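Local coordinates for protein adenosyl-chloride synthase (Thermotoga maritima, PDB 2ZBV) that binds adenosine between neighbouring subunits and probably cleaves S-adenosyl-L-methionine with water or a halide ion, at residues 69-72 / 73-77; 97-100 / 101-105; 111-114 / 115-118; 142-145 / 146-149. All blocks are in the same frame, centred on the assembly; numbering follows the deposited sequence.

Interaction 1 (69-72 / 73-77); sequences YGVG and TSRKA. With ADN (adenosine), chain D.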
loop_
_atom_site.group_PDB
_atom_site.type_symbol
_atom_site.label_atom_id
_atom_site.label_comp_id
_atom_site.label_asym_id
_atom_site.label_seq_id
_atom_site.Cartn_x
_atom_site.Cartn_y
_atom_site.Cartn_z
ATOM N N TYR A 69 -12.915 -6.331 15.959
ATOM C CA TYR A 69 -12.352 -6.300 17.314
ATOM C C TYR A 69 -12.905 -7.420 18.194
ATOM O O TYR A 69 -12.274 -7.814 19.174
ATOM C CB TYR A 69 -12.634 -4.943 17.970
ATOM C CG TYR A 69 -14.114 -4.622 18.077
ATOM C CD1 TYR A 69 -14.869 -5.054 19.166
ATOM C CD2 TYR A 69 -14.762 -3.916 17.065
ATOM C CE1 TYR A 69 -16.241 -4.794 19.245
ATOM C CE2 TYR A 69 -16.127 -3.652 17.129
ATOM C CZ TYR A 69 -16.861 -4.093 18.217
ATOM O OH TYR A 69 -18.215 -3.852 18.259
ATOM N N GLY A 70 -14.083 -7.934 17.846
ATOM C CA GLY A 70 -14.693 -8.994 18.637
ATOM C C GLY A 70 -14.356 -10.382 18.127
ATOM O O GLY A 70 -15.028 -11.364 18.458
ATOM N N VAL A 71 -13.304 -10.466 17.319
ATOM C CA VAL A 71 -12.881 -11.737 16.763
ATOM C C VAL A 71 -12.698 -12.756 17.897
ATOM O O VAL A 71 -12.102 -12.451 18.931
ATOM C CB VAL A 71 -11.555 -11.574 15.969
ATOM C CG1 VAL A 71 -10.417 -11.160 16.916
ATOM C CG2 VAL A 71 -11.217 -12.864 15.234
ATOM N N GLY A 72 -13.240 -13.956 17.713
ATOM C CA GLY A 72 -13.094 -14.985 18.729
ATOM C C GLY A 72 -14.143 -15.003 19.829
ATOM O O GLY A 72 -14.122 -15.890 20.679
ATOM N N THR A 73 -15.056 -14.035 19.828
ATOM C CA THR A 73 -16.108 -13.978 20.843
ATOM C C THR A 73 -17.391 -14.594 20.278
ATOM O O THR A 73 -17.367 -15.218 19.222
ATOM C CB THR A 73 -16.394 -12.522 21.281
ATOM O OG1 THR A 73 -16.936 -11.787 20.180
ATOM C CG2 THR A 73 -15.110 -11.840 21.753
ATOM N N SER A 74 -18.510 -14.411 20.970
ATOM C CA SER A 74 -19.776 -14.981 20.518
ATOM C C SER A 74 -20.400 -14.206 19.362
ATOM O O SER A 74 -21.464 -14.572 18.864
ATOM C CB SER A 74 -20.770 -15.046 21.679
ATOM O OG SER A 74 -21.103 -13.743 22.132
ATOM N N ARG A 75 -19.745 -13.132 18.935
ATOM C CA ARG A 75 -20.270 -12.342 17.832
ATOM C C ARG A 75 -20.363 -13.254 16.610
ATOM O O ARG A 75 -19.465 -14.064 16.349
ATOM C CB ARG A 75 -19.354 -11.141 17.557
ATOM C CG ARG A 75 -18.000 -11.493 16.947
ATOM C CD ARG A 75 -17.999 -11.292 15.433
ATOM N NE ARG A 75 -16.715 -11.646 14.829
ATOM C CZ ARG A 75 -16.330 -12.891 14.556
ATOM N NH1 ARG A 75 -17.136 -13.915 14.826
ATOM N NH2 ARG A 75 -15.131 -13.115 14.028
ATOM N N LYS A 76 -21.458 -13.131 15.872
ATOM C CA LYS A 76 -21.683 -13.960 14.693
ATOM C C LYS A 76 -20.853 -13.553 13.483
ATOM O O LYS A 76 -20.528 -12.379 13.300
ATOM C CB LYS A 76 -23.169 -13.926 14.306
ATOM C CG LYS A 76 -24.126 -14.518 15.359
ATOM C CD LYS A 76 -25.582 -14.341 14.920
ATOM C CE LYS A 76 -26.577 -14.773 16.000
ATOM N NZ LYS A 76 -26.589 -16.247 16.222
ATOM N N ALA A 77 -20.517 -14.544 12.669
ATOM C CA ALA A 77 -19.780 -14.346 11.430
ATOM C C ALA A 77 -20.907 -14.483 10.409
ATOM O O ALA A 77 -21.644 -15.471 10.436
ATOM C CB ALA A 77 -18.754 -15.451 11.246
HETATM O "O5'" ADN D . -8.705 -10.941 13.227
HETATM C "C5'" ADN D . -8.449 -9.642 12.681
HETATM C "C4'" ADN D . -9.056 -8.579 13.593
HETATM O "O4'" ADN D . -8.460 -8.591 14.926
HETATM C "C3'" ADN D . -8.854 -7.140 13.061
HETATM O "O3'" ADN D . -9.943 -6.751 12.226
HETATM C "C2'" ADN D . -8.730 -6.305 14.355
HETATM O "O2'" ADN D . -9.773 -5.335 14.458
HETATM C "C1'" ADN D . -8.785 -7.310 15.504
HETATM N N9 ADN D . -7.803 -6.944 16.540
HETATM C C8 ADN D . -6.430 -6.985 16.412
HETATM N N7 ADN D . -5.861 -6.591 17.510
HETATM C C5 ADN D . -6.812 -6.270 18.413
HETATM C C6 ADN D . -6.802 -5.787 19.752
HETATM N N6 ADN D . -5.600 -5.548 20.408
HETATM N N1 ADN D . -7.985 -5.568 20.366
HETATM C C2 ADN D . -9.163 -5.795 19.749
HETATM N N3 ADN D . -9.215 -6.248 18.493
HETATM C C4 ADN D . -8.081 -6.495 17.799
#

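Interaction 2 (97-100 / 101-105); sequences TVVA and EEYGV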
loop_
_atom_site.group_PDB
_atom_site.type_symbol
_atom_site.label_atom_id
_atom_site.label_comp_id
_atom_site.label_asym_id
_atom_site.label_seq_id
_atom_site.Cartn_x
_atom_site.Cartn_y
_atom_site.Cartn_z
ATOM N N THR A 97 -23.708 -1.852 8.330
ATOM C CA THR A 97 -24.842 -0.968 8.582
ATOM C C THR A 97 -25.252 -0.075 7.411
ATOM O O THR A 97 -26.435 -0.027 7.050
ATOM C CB THR A 97 -24.578 -0.055 9.798
ATOM O OG1 THR A 97 -24.553 -0.840 10.992
ATOM C CG2 THR A 97 -25.663 1.006 9.927
ATOM N N VAL A 98 -24.286 0.627 6.818
ATOM C CA VAL A 98 -24.593 1.537 5.720
ATOM C C VAL A 98 -25.065 0.848 4.437
ATOM O O VAL A 98 -26.069 1.258 3.859
ATOM C CB VAL A 98 -23.391 2.473 5.409
ATOM C CG1 VAL A 98 -23.828 3.574 4.437
ATOM C CG2 VAL A 98 -22.860 3.103 6.706
ATOM N N VAL A 99 -24.368 -0.191 3.980
ATOM C CA VAL A 99 -24.818 -0.870 2.763
ATOM C C VAL A 99 -26.207 -1.477 2.971
ATOM O O VAL A 99 -27.044 -1.444 2.067
ATOM C CB VAL A 99 -23.856 -1.992 2.315
ATOM C CG1 VAL A 99 -22.586 -1.384 1.740
ATOM C CG2 VAL A 99 -23.541 -2.924 3.492
ATOM N N ALA A 100 -26.445 -2.025 4.162
ATOM C CA ALA A 100 -27.741 -2.613 4.500
ATOM C C ALA A 100 -28.843 -1.560 4.404
ATOM O O ALA A 100 -29.911 -1.811 3.856
ATOM C CB ALA A 100 -27.711 -3.181 5.915
ATOM N N GLU A 101 -28.569 -0.383 4.954
ATOM C CA GLU A 101 -29.529 0.712 4.963
ATOM C C GLU A 101 -29.742 1.342 3.589
ATOM O O GLU A 101 -30.870 1.675 3.223
ATOM C CB GLU A 101 -29.073 1.785 5.960
ATOM C CG GLU A 101 -29.897 3.069 5.948
ATOM C CD GLU A 101 -31.328 2.870 6.427
ATOM O OE1 GLU A 101 -32.097 3.857 6.426
ATOM O OE2 GLU A 101 -31.685 1.733 6.810
ATOM N N GLU A 102 -28.665 1.494 2.825
ATOM C CA GLU A 102 -28.744 2.112 1.506
ATOM C C GLU A 102 -29.239 1.207 0.386
ATOM O O GLU A 102 -29.961 1.654 -0.506
ATOM C CB GLU A 102 -27.378 2.672 1.111
ATOM C CG GLU A 102 -26.846 3.759 2.032
ATOM C CD GLU A 102 -27.729 4.991 2.062
ATOM O OE1 GLU A 102 -28.200 5.416 0.985
ATOM O OE2 GLU A 102 -27.944 5.544 3.163
ATOM N N TYR A 103 -28.849 -0.063 0.419
ATOM C CA TYR A 103 -29.247 -0.987 -0.636
ATOM C C TYR A 103 -30.423 -1.892 -0.280
ATOM O O TYR A 103 -31.059 -2.456 -1.165
ATOM C CB TYR A 103 -28.072 -1.888 -1.038
ATOM C CG TYR A 103 -26.827 -1.187 -1.547
ATOM C CD1 TYR A 103 -26.910 -0.128 -2.456
ATOM C CD2 TYR A 103 -25.559 -1.641 -1.182
ATOM C CE1 TYR A 103 -25.756 0.452 -2.993
ATOM C CE2 TYR A 103 -24.399 -1.069 -1.712
ATOM C CZ TYR A 103 -24.505 -0.029 -2.621
ATOM O OH TYR A 103 -23.365 0.487 -3.194
ATOM N N GLY A 104 -30.699 -2.047 1.009
ATOM C CA GLY A 104 -31.771 -2.935 1.419
ATOM C C GLY A 104 -31.206 -4.341 1.560
ATOM O O GLY A 104 -30.349 -4.754 0.780
ATOM N N VAL A 105 -31.689 -5.081 2.550
ATOM C CA VAL A 105 -31.206 -6.434 2.805
ATOM C C VAL A 105 -32.076 -7.496 2.144
ATOM O O VAL A 105 -33.277 -7.576 2.399
ATOM C CB VAL A 105 -31.157 -6.717 4.321
ATOM C CG1 VAL A 105 -30.592 -8.107 4.572
ATOM C CG2 VAL A 105 -30.316 -5.653 5.018
#

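Interaction 3 (111-114 / 115-118); sequences IENR and ELFY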
loop_
_atom_site.group_PDB
_atom_site.type_symbol
_atom_site.label_atom_id
_atom_site.label_comp_id
_atom_site.label_asym_id
_atom_site.label_seq_id
_atom_site.Cartn_x
_atom_site.Cartn_y
_atom_site.Cartn_z
ATOM N N ILE A 111 -22.314 -17.912 8.974
ATOM C CA ILE A 111 -21.304 -18.810 8.453
ATOM C C ILE A 111 -21.205 -19.997 9.413
ATOM O O ILE A 111 -20.654 -19.879 10.506
ATOM C CB ILE A 111 -19.938 -18.085 8.337
ATOM C CG1 ILE A 111 -20.069 -16.903 7.360
ATOM C CG2 ILE A 111 -18.860 -19.055 7.871
ATOM C CD1 ILE A 111 -18.811 -16.064 7.202
ATOM N N GLU A 112 -21.759 -21.134 9.002
ATOM C CA GLU A 112 -21.751 -22.333 9.834
ATOM C C GLU A 112 -21.095 -23.518 9.143
ATOM O O GLU A 112 -20.668 -24.465 9.799
ATOM C CB GLU A 112 -23.182 -22.710 10.212
ATOM C CG GLU A 112 -23.963 -21.603 10.892
ATOM C CD GLU A 112 -25.407 -21.994 11.143
ATOM O OE1 GLU A 112 -26.110 -22.329 10.167
ATOM O OE2 GLU A 112 -25.842 -21.965 12.314
ATOM N N ASN A 113 -21.016 -23.468 7.817
ATOM C CA ASN A 113 -20.420 -24.556 7.051
ATOM C C ASN A 113 -18.917 -24.609 7.249
ATOM O O ASN A 113 -18.164 -23.967 6.516
ATOM C CB ASN A 113 -20.722 -24.391 5.562
ATOM C CG ASN A 113 -20.418 -25.642 4.771
ATOM O OD1 ASN A 113 -19.609 -26.474 5.190
ATOM N ND2 ASN A 113 -21.055 -25.781 3.615
ATOM N N ARG A 114 -18.481 -25.400 8.224
ATOM C CA ARG A 114 -17.063 -25.525 8.534
ATOM C C ARG A 114 -16.223 -26.045 7.373
ATOM O O ARG A 114 -14.999 -25.920 7.384
ATOM C CB ARG A 114 -16.874 -26.435 9.751
ATOM C CG ARG A 114 -17.622 -25.969 10.991
ATOM C CD ARG A 114 -17.290 -26.840 12.198
ATOM N NE ARG A 114 -15.970 -26.543 12.748
ATOM C CZ ARG A 114 -15.678 -25.440 13.431
ATOM N NH1 ARG A 114 -16.613 -24.525 13.652
ATOM N NH2 ARG A 114 -14.450 -25.250 13.896
ATOM N N GLU A 115 -16.873 -26.623 6.369
ATOM C CA GLU A 115 -16.149 -27.155 5.215
ATOM C C GLU A 115 -15.584 -26.055 4.314
ATOM O O GLU A 115 -14.757 -26.317 3.437
ATOM C CB GLU A 115 -17.070 -28.074 4.406
ATOM C CG GLU A 115 -17.536 -29.295 5.186
ATOM C CD GLU A 115 -16.371 -30.103 5.730
ATOM O OE1 GLU A 115 -15.569 -30.609 4.915
ATOM O OE2 GLU A 115 -16.249 -30.227 6.971
ATOM N N LEU A 116 -16.027 -24.825 4.540
ATOM C CA LEU A 116 -15.571 -23.689 3.750
ATOM C C LEU A 116 -14.336 -23.023 4.365
ATOM O O LEU A 116 -13.683 -22.191 3.724
ATOM C CB LEU A 116 -16.699 -22.663 3.633
ATOM C CG LEU A 116 -18.016 -23.203 3.055
ATOM C CD1 LEU A 116 -19.088 -22.118 3.115
ATOM C CD2 LEU A 116 -17.793 -23.670 1.618
ATOM N N PHE A 117 -14.012 -23.402 5.597
ATOM C CA PHE A 117 -12.875 -22.818 6.311
ATOM C C PHE A 117 -11.523 -23.198 5.735
ATOM O O PHE A 117 -11.392 -24.201 5.038
ATOM C CB PHE A 117 -12.915 -23.219 7.797
ATOM C CG PHE A 117 -14.144 -22.744 8.531
ATOM C CD1 PHE A 117 -15.124 -21.997 7.882
ATOM C CD2 PHE A 117 -14.309 -23.029 9.880
ATOM C CE1 PHE A 117 -16.245 -21.536 8.562
ATOM C CE2 PHE A 117 -15.427 -22.574 10.574
ATOM C CZ PHE A 117 -16.398 -21.825 9.915
ATOM N N TYR A 118 -10.517 -22.383 6.037
ATOM C CA TYR A 118 -9.151 -22.616 5.583
ATOM C C TYR A 118 -8.530 -23.677 6.490
ATOM O O TYR A 118 -7.694 -24.467 6.057
ATOM C CB TYR A 118 -8.362 -21.297 5.637
ATOM C CG TYR A 118 -6.848 -21.407 5.630
ATOM C CD1 TYR A 118 -6.170 -22.076 4.610
ATOM C CD2 TYR A 118 -6.090 -20.800 6.636
ATOM C CE1 TYR A 118 -4.761 -22.134 4.594
ATOM C CE2 TYR A 118 -4.699 -20.851 6.634
ATOM C CZ TYR A 118 -4.038 -21.517 5.612
ATOM O OH TYR A 118 -2.661 -21.546 5.614
#

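Interaction 4 (142-145 / 146-149); sequences GLPL and ERVG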
loop_
_atom_site.group_PDB
_atom_site.type_symbol
_atom_site.label_atom_id
_atom_site.label_comp_id
_atom_site.label_asym_id
_atom_site.label_seq_id
_atom_site.Cartn_x
_atom_site.Cartn_y
_atom_site.Cartn_z
ATOM N N GLY A 142 -18.602 -19.136 -7.186
ATOM C CA GLY A 142 -19.882 -19.691 -7.583
ATOM C C GLY A 142 -20.635 -20.439 -6.498
ATOM O O GLY A 142 -21.781 -20.826 -6.708
ATOM N N LEU A 143 -20.009 -20.654 -5.344
ATOM C CA LEU A 143 -20.686 -21.359 -4.255
ATOM C C LEU A 143 -22.009 -20.678 -3.930
ATOM O O LEU A 143 -22.051 -19.469 -3.709
ATOM C CB LEU A 143 -19.825 -21.370 -2.986
ATOM C CG LEU A 143 -20.501 -22.053 -1.789
ATOM C CD1 LEU A 143 -20.243 -23.548 -1.870
ATOM C CD2 LEU A 143 -19.972 -21.495 -0.474
ATOM N N PRO A 144 -23.112 -21.448 -3.892
ATOM C CA PRO A 144 -24.440 -20.900 -3.585
ATOM C C PRO A 144 -24.445 -20.357 -2.162
ATOM O O PRO A 144 -23.866 -20.969 -1.264
ATOM C CB PRO A 144 -25.367 -22.113 -3.732
ATOM C CG PRO A 144 -24.622 -23.014 -4.696
ATOM C CD PRO A 144 -23.199 -22.882 -4.225
ATOM N N LEU A 145 -25.112 -19.225 -1.960
ATOM C CA LEU A 145 -25.178 -18.584 -0.652
ATOM C C LEU A 145 -25.734 -19.481 0.458
ATOM O O LEU A 145 -25.224 -19.483 1.578
ATOM C CB LEU A 145 -26.018 -17.310 -0.749
ATOM C CG LEU A 145 -26.095 -16.461 0.520
ATOM C CD1 LEU A 145 -24.686 -16.078 0.965
ATOM C CD2 LEU A 145 -26.933 -15.218 0.255
ATOM N N GLU A 146 -26.782 -20.237 0.138
ATOM C CA GLU A 146 -27.424 -21.136 1.096
ATOM C C GLU A 146 -26.461 -22.150 1.703
ATOM O O GLU A 146 -26.732 -22.714 2.761
ATOM C CB GLU A 146 -28.558 -21.892 0.408
ATOM C CG GLU A 146 -28.081 -22.652 -0.814
ATOM C CD GLU A 146 -29.188 -23.408 -1.500
ATOM O OE1 GLU A 146 -30.274 -22.820 -1.691
ATOM O OE2 GLU A 146 -28.967 -24.586 -1.855
ATOM N N ARG A 147 -25.344 -22.385 1.026
ATOM C CA ARG A 147 -24.352 -23.341 1.494
ATOM C C ARG A 147 -23.477 -22.792 2.625
ATOM O O ARG A 147 -22.727 -23.539 3.254
ATOM C CB ARG A 147 -23.463 -23.777 0.330
ATOM C CG ARG A 147 -24.220 -24.359 -0.855
ATOM C CD ARG A 147 -24.895 -25.671 -0.505
ATOM N NE ARG A 147 -23.947 -26.631 0.049
ATOM C CZ ARG A 147 -24.017 -27.103 1.289
ATOM N NH1 ARG A 147 -24.995 -26.704 2.091
ATOM N NH2 ARG A 147 -23.114 -27.966 1.733
ATOM N N VAL A 148 -23.565 -21.490 2.882
ATOM C CA VAL A 148 -22.770 -20.886 3.948
ATOM C C VAL A 148 -23.343 -21.252 5.318
ATOM O O VAL A 148 -22.596 -21.437 6.274
ATOM C CB VAL A 148 -22.722 -19.341 3.814
ATOM C CG1 VAL A 148 -22.008 -18.728 5.014
ATOM C CG2 VAL A 148 -22.007 -18.957 2.522
ATOM N N GLY A 149 -24.669 -21.357 5.400
ATOM C CA GLY A 149 -25.319 -21.698 6.655
ATOM C C GLY A 149 -26.780 -21.288 6.682
ATOM O O GLY A 149 -27.362 -20.979 5.642
#

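Interaction 1 (69-72 / 73-77)
Gly70 and Thr73 close a type II beta turn, and the tight part of the contact is the carbonyl oxygen at its start. Two donors grip Gly70 O: Thr73 OG1 at 2.6 Å, lying in the carbonyl plane on a lone pair, and the backbone Thr73 N at 3.0 Å, tilted from that plane. The hydroxyl reaches it because chi1 of Thr73, 65°, sets OG1 between the backbone N and the carbonyl carbon. OG1 also receives a weak bond from Arg75 N at 3.4 Å. The methylene Arg75 CG presses against Gly70 O as well, 3.3 Å away. A valine at Thr73 would probably keep the backbone turn bond but leave Gly70 O with one donor fewer and the amide of Arg75 without its weak acceptor. The turn needs glycine at Gly72, where phi is positive and a CB would collide with the oxygen of Val71. Packing is looser where Val71 and Arg75 run side by side, with Arg75 NH2 4.1 Å from Val71 CG2. That guanidinium is held instead by a salt bridge to Asp68, an adenosine-binding residue. Val71 CG2 faces the nucleoside, 3.7 Å from ADN O5', and Tyr69 CA comes within 3.4 Å of ADN N3; Phe220 and Leu244 of the second subunit close over these residues. The loop joins strand 62-66 to strand 77-82, with Val71 and Arg75 resting on His127 at the start of helix 127-140.

Interaction 2 (97-100 / 101-105)
Val99 and Tyr103, one helical turn apart, cross obliquely: Val99 CB lies 3.9 Å from Tyr103 CD2, and the methyl CG1 is equally close to CE2. With CG opposite its own carbonyl carbon (chi1 -59°), the tyrosine ring hangs back along the helix beside the valine. One residue earlier, Val98 CG1 runs alongside the methylene Glu102 CG at 3.9 Å, the two side chains pointing the same way, while Ala100 CB meets Val105 CG2 at 3.7 Å where the chain has already left the helix. The backbone beneath is alpha-helical, with Glu102 N bonded to Val98 O at 2.8 Å and Tyr103 N to Val99 O at the same length. This is the C-terminal end of helix 97-103, which turns into strand 105-110, outermost in this chain's six-stranded mixed sheet. Gly104 makes the turn: its positive phi (87°) breaks the helix, yet its N still reaches Ala100 O at 3.0 Å, from above the carbonyl plane. Further out, Tyr103 OH bonds to Ser54, and the ring meets Tyr51 of helix 43-54. A leucine in place of Tyr103 would probably leave the hydroxyl of Ser54 without this partner and Tyr51 without its neighbouring ring. At the other end, Thr97 OG1 bonds to both Gly94 O and Leu158 N, while Met80 of strand 77-82 packs against Ala100 and Val105.

Interaction 3 (111-114 / 115-118)
Asn113 OD1 accepts the amide of Glu115 at 3.0 Å, an Asx turn in which the side-chain carbonyl opens the short 3-10 segment that follows. Its CG stands opposite the backbone N (chi1 -166°), which brings the amide group round to that N-H. The backbone oxygen of the same residue takes the next donor: Leu116 N lies 3.0 Å from Asn113 O, above the carbonyl plane, and Leu116 CD1 packs on Asn113 CB at 3.7 Å, the two side chains crossing at about a right angle. The other end of the amide is used too, since Asn113 ND2 donates to the carbonyl of Arg147. One residue on, Phe117 N bonds to Arg114 O at 3.2 Å and the phenyl ring folds back over the turn. Arg114 CA makes a CH-pi contact, 3.8 Å above the centroid of the Phe117 ring and only 3° off its normal. Ile111 CG2 meets the rim of that ring in plane, 3.7 Å from CE1, while Phe117 CE2 stands over one face of the Arg114 guanidinium, the two planes 72° apart. Arg114 NH2 is bonded to Lys120 O, and Ile131 of helix 127-140 packs on both Phe117 and Ile111. The turn joins a polar side, where both oxygens of one asparagine accept backbone amides and its ND2 donates to Arg147, to an apolar side where the ring lies flat against the backbone CA of Arg114 and packs on Ile111.

Interaction 4 (142-145 / 146-149)
The pyrrolidine ring of Pro144 carries the side chain of Arg147 on one face: the methylene Arg147 CG sits over it, 3.8 Å from both Pro144 CB and Pro144 CD. Glu146 approaches the same ring at its CB corner, with Glu146 CG 4.0 Å from Pro144 CB. The motif is a short 3-10 turn a few residues after helix 127-140, which ends in a Schellman motif at Gly142, a residue with positive phi. Pro144 and Arg147 lie side by side and point the same way, so it is the aliphatic part of the arginine that covers the ring, while bends at chi2 and chi3 carry the guanidinium away from the turn into an exposed position. Leu143 also crosses Arg147 at about a right angle, its methyl CD1 3.9 Å from Arg147 CB; Leu143 gets there with CG opposite its backbone N (chi1 178°). Proline and leucine thus meet neighbouring parts of one arm, Pro144 at Arg147 CG and Leu143 chiefly at Arg147 CB. The apolar side of the turn faces inward: Leu145 and Val148 pack on Val79 of strand 77-82, and Leu139 of helix 127-140 also touches Val148. Two successive bonds from residue i+3 to residue i shape the backbone, and both donors stand above the carbonyl planes. Arg147 N reaches Pro144 O at 3.1 Å. Val148 N reaches Leu145 O at 2.9 Å, and the methyl Val148 CG2 rests 3.4 Å from that same oxygen.

Overall arrangement
All four interactions fall within the N-terminal family region and follow one another along the chain without overlap. Interactions 3 and 4 are the closest pair, their centres about 10 Å apart. A backbone bond from Glu112 to Val148 and one from the Asn113 side chain to Arg147 O tie the loop after strand 105-110 to the loop after helix 127-140. Interaction 1 joins this group through Ala77 and Ile111, about 15 Å from interaction 3 between centres. Interaction 2 stands apart, more than 20 Å from the other centres, on helix 97-103, which leads into strand 105-110. Strands 77-82 and 105-110 link all four sites, but interaction 1 alone lines the adenosine pocket.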